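PDB 6HVG: alternansucrase from Leuconostoc mesenteroides, which is a large multidomain member of glycoside hydrolase family 70, built round a TIM barrel, that holds a calcium ion and carries choline-binding-type repeats. Local coordinates for residues A865-G870 against G876-L881. Numbering follows the deposited sequence.
Sequences ATDSSG and GETDLL
Thr866 and Leu881 face each other as an antiparallel, non-hydrogen-bonded pair where a β-hairpin opens into its loop, joining strands 862-866 and 881-885 of a many-stranded antiparallel sheet far from the centre of the chain. Their CA atoms lie 4.3 Å apart, and their side chains share one face: the methyl CG2 of Thr866 rests against CB of Leu881 at 3.8 Å. The Trp702 and Leu705 loop packs on Thr866, while Val914 of the next strand touches Leu881.

Two backbone bonds follow at Asp867, but they go to different residues. Asp867 N gives its hydrogen to Leu880 O (3.1 Å, 160°), and Asp867 O takes one from Asp879 N at 3.0 Å. Between these two bonds Asp867 is the centre of an inverse gamma turn, closed by a weak bond from Ser868 N to Thr866 O. Asp879 OD2 accepts Met701 N from outside the hairpin.

The polar side chains do the rest. Glu877 lays CB beside Asp867 O at 3.5 Å, then runs out extended; its OE1 accepts Lys874 N within the loop. The Glu877 and Asp867 carboxylates are almost perpendicular, with OE2 of Glu877 5.0 Å from OD1 of Asp867. That OD1 also has a long, weak ion pair with Lys926 NZ, which may offset part of the negative charge. Asp867 reaches across the loop by swinging CG opposite its own N (chi1 -175°), and there OD2 accepts Thr878 N at 2.8 Å, the donor lying above the carboxylate plane, and, weakly, Thr878 OG1 at 3.4 Å.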
ATOM      1  N   ALA A 865      -7.440 -28.396 -24.425  1.00 55.08           N
ATOM      2  CA  ALA A 865      -6.191 -29.085 -24.731  1.00 54.79           C
ATOM      3  C   ALA A 865      -5.200 -28.060 -25.261  1.00 56.68           C
ATOM      4  O   ALA A 865      -5.561 -26.919 -25.530  1.00 57.05           O
ATOM      5  CB  ALA A 865      -6.417 -30.174 -25.763  1.00 54.29           C
ATOM      6  N   THR A 866      -3.945 -28.463 -25.367  1.00 60.47           N
ATOM      7  CA  THR A 866      -2.897 -27.603 -25.909  1.00 64.44           C
ATOM      8  C   THR A 866      -1.934 -28.438 -26.699  1.00 68.67           C
ATOM      9  O   THR A 866      -1.698 -29.609 -26.368  1.00 70.05           O
ATOM     10  CB  THR A 866      -2.069 -26.857 -24.824  1.00 64.77           C
ATOM     11  OG1 THR A 866      -1.511 -27.788 -23.891  1.00 60.91           O
ATOM     12  CG2 THR A 866      -2.907 -25.807 -24.067  1.00 63.85           C
ATOM     13  N   ASP A 867      -1.376 -27.834 -27.740  1.00 70.93           N
ATOM     14  CA  ASP A 867      -0.325 -28.476 -28.490  1.00 74.38           C
ATOM     15  C   ASP A 867       0.955 -28.327 -27.682  1.00 74.55           C
ATOM     16  O   ASP A 867       1.886 -27.657 -28.102  1.00 70.59           O
ATOM     17  CB  ASP A 867      -0.194 -27.840 -29.866  1.00 76.97           C
ATOM     18  CG  ASP A 867       0.814 -28.556 -30.744  1.00 77.43           C
ATOM     19  OD1 ASP A 867       1.025 -29.784 -30.566  1.00 74.92           O
ATOM     20  OD2 ASP A 867       1.428 -27.860 -31.575  1.00 74.17           O
ATOM     21  N   SER A 868       0.971 -28.943 -26.500  1.00 76.29           N
ATOM     22  CA  SER A 868       2.039 -28.764 -25.537  1.00 77.98           C
ATOM     23  C   SER A 868       1.911 -29.775 -24.405  1.00 81.38           C
ATOM     24  O   SER A 868       0.819 -30.245 -24.094  1.00 88.76           O
ATOM     25  CB  SER A 868       1.982 -27.350 -24.969  1.00 76.59           C
ATOM     26  OG  SER A 868       2.928 -27.199 -23.939  1.00 86.35           O
ATOM     27  N   SER A 869       3.038 -30.116 -23.793  1.00 85.75           N
ATOM     28  CA  SER A 869       3.088 -31.119 -22.733  1.00 81.34           C
ATOM     29  C   SER A 869       3.691 -30.586 -21.433  1.00 75.74           C
ATOM     30  O   SER A 869       3.772 -31.325 -20.450  1.00 75.55           O
ATOM     31  CB  SER A 869       3.918 -32.308 -23.222  1.00 84.85           C
ATOM     32  OG  SER A 869       3.910 -33.375 -22.288  1.00 91.24           O
ATOM     33  N   GLY A 870       4.086 -29.310 -21.404  1.00 69.85           N
ATOM     34  CA  GLY A 870       4.711 -28.732 -20.203  1.00 69.77           C
ATOM     35  C   GLY A 870       5.317 -27.361 -20.433  1.00 72.00           C
ATOM     36  O   GLY A 870       4.917 -26.647 -21.344  1.00 66.59           O
ATOM     37  N   GLY A 876       7.757 -29.707 -33.355  1.00 91.94           N
ATOM     38  CA  GLY A 876       6.494 -29.328 -34.012  1.00 89.48           C
ATOM     39  C   GLY A 876       5.541 -28.480 -33.171  1.00 88.58           C
ATOM     40  O   GLY A 876       4.657 -27.801 -33.711  1.00 83.03           O
ATOM     41  N   GLU A 877       5.753 -28.496 -31.852  1.00 87.00           N
ATOM     42  CA  GLU A 877       4.786 -27.974 -30.901  1.00 83.36           C
ATOM     43  C   GLU A 877       4.662 -26.450 -30.908  1.00 84.72           C
ATOM     44  O   GLU A 877       5.637 -25.714 -30.866  1.00 86.77           O
ATOM     45  CB  GLU A 877       5.048 -28.486 -29.468  1.00 82.17           C
ATOM     46  CG  GLU A 877       4.853 -29.995 -29.287  1.00 82.35           C
ATOM     47  CD  GLU A 877       5.119 -30.478 -27.864  1.00 81.61           C
ATOM     48  OE1 GLU A 877       6.000 -29.906 -27.188  1.00 88.00           O
ATOM     49  OE2 GLU A 877       4.491 -31.458 -27.422  1.00 73.76           O
ATOM     50  N   THR A 878       3.414 -25.999 -30.921  1.00 85.50           N
ATOM     51  CA  THR A 878       3.055 -24.594 -31.072  1.00 78.79           C
ATOM     52  C   THR A 878       2.603 -23.930 -29.771  1.00 71.83           C
ATOM     53  O   THR A 878       2.653 -22.706 -29.650  1.00 66.76           O
ATOM     54  CB  THR A 878       1.906 -24.520 -32.081  1.00 77.21           C
ATOM     55  OG1 THR A 878       2.337 -25.063 -33.330  1.00 83.40           O
ATOM     56  CG2 THR A 878       1.482 -23.125 -32.305  1.00 78.61           C
ATOM     57  N   ASP A 879       2.179 -24.751 -28.810  1.00 68.62           N
ATOM     58  CA  ASP A 879       1.551 -24.286 -27.564  1.00 67.34           C
ATOM     59  C   ASP A 879       0.278 -23.455 -27.801  1.00 66.72           C
ATOM     60  O   ASP A 879       0.058 -22.423 -27.161  1.00 60.80           O
ATOM     61  CB  ASP A 879       2.570 -23.530 -26.706  1.00 67.71           C
ATOM     62  CG  ASP A 879       2.069 -23.248 -25.299  1.00 63.10           C
ATOM     63  OD1 ASP A 879       1.639 -24.208 -24.644  1.00 61.53           O
ATOM     64  OD2 ASP A 879       2.139 -22.089 -24.856  1.00 59.45           O
ATOM     65  N   LEU A 880      -0.544 -23.921 -28.743  1.00 66.54           N
ATOM     66  CA  LEU A 880      -1.802 -23.288 -29.083  1.00 66.82           C
ATOM     67  C   LEU A 880      -2.908 -24.011 -28.304  1.00 67.38           C
ATOM     68  O   LEU A 880      -2.986 -25.236 -28.324  1.00 70.24           O
ATOM     69  CB  LEU A 880      -2.047 -23.346 -30.610  1.00 67.67           C
ATOM     70  CG  LEU A 880      -2.359 -22.025 -31.358  1.00 67.68           C
ATOM     71  CD1 LEU A 880      -1.579 -20.823 -30.894  1.00 70.49           C
ATOM     72  CD2 LEU A 880      -2.139 -22.176 -32.856  1.00 63.61           C
ATOM     73  N   LEU A 881      -3.742 -23.253 -27.589  1.00 65.26           N
ATOM     74  CA  LEU A 881      -4.799 -23.840 -26.753  1.00 64.53           C
ATOM     75  C   LEU A 881      -6.096 -24.004 -27.541  1.00 62.61           C
ATOM     76  O   LEU A 881      -6.508 -23.095 -28.241  1.00 59.18           O
ATOM     77  CB  LEU A 881      -5.042 -22.978 -25.508  1.00 65.81           C
ATOM     78  CG  LEU A 881      -6.172 -23.395 -24.553  1.00 65.92           C
ATOM     79  CD1 LEU A 881      -5.740 -23.295 -23.100  1.00 68.14           C
ATOM     80  CD2 LEU A 881      -7.404 -22.541 -24.760  1.00 65.43           C
TER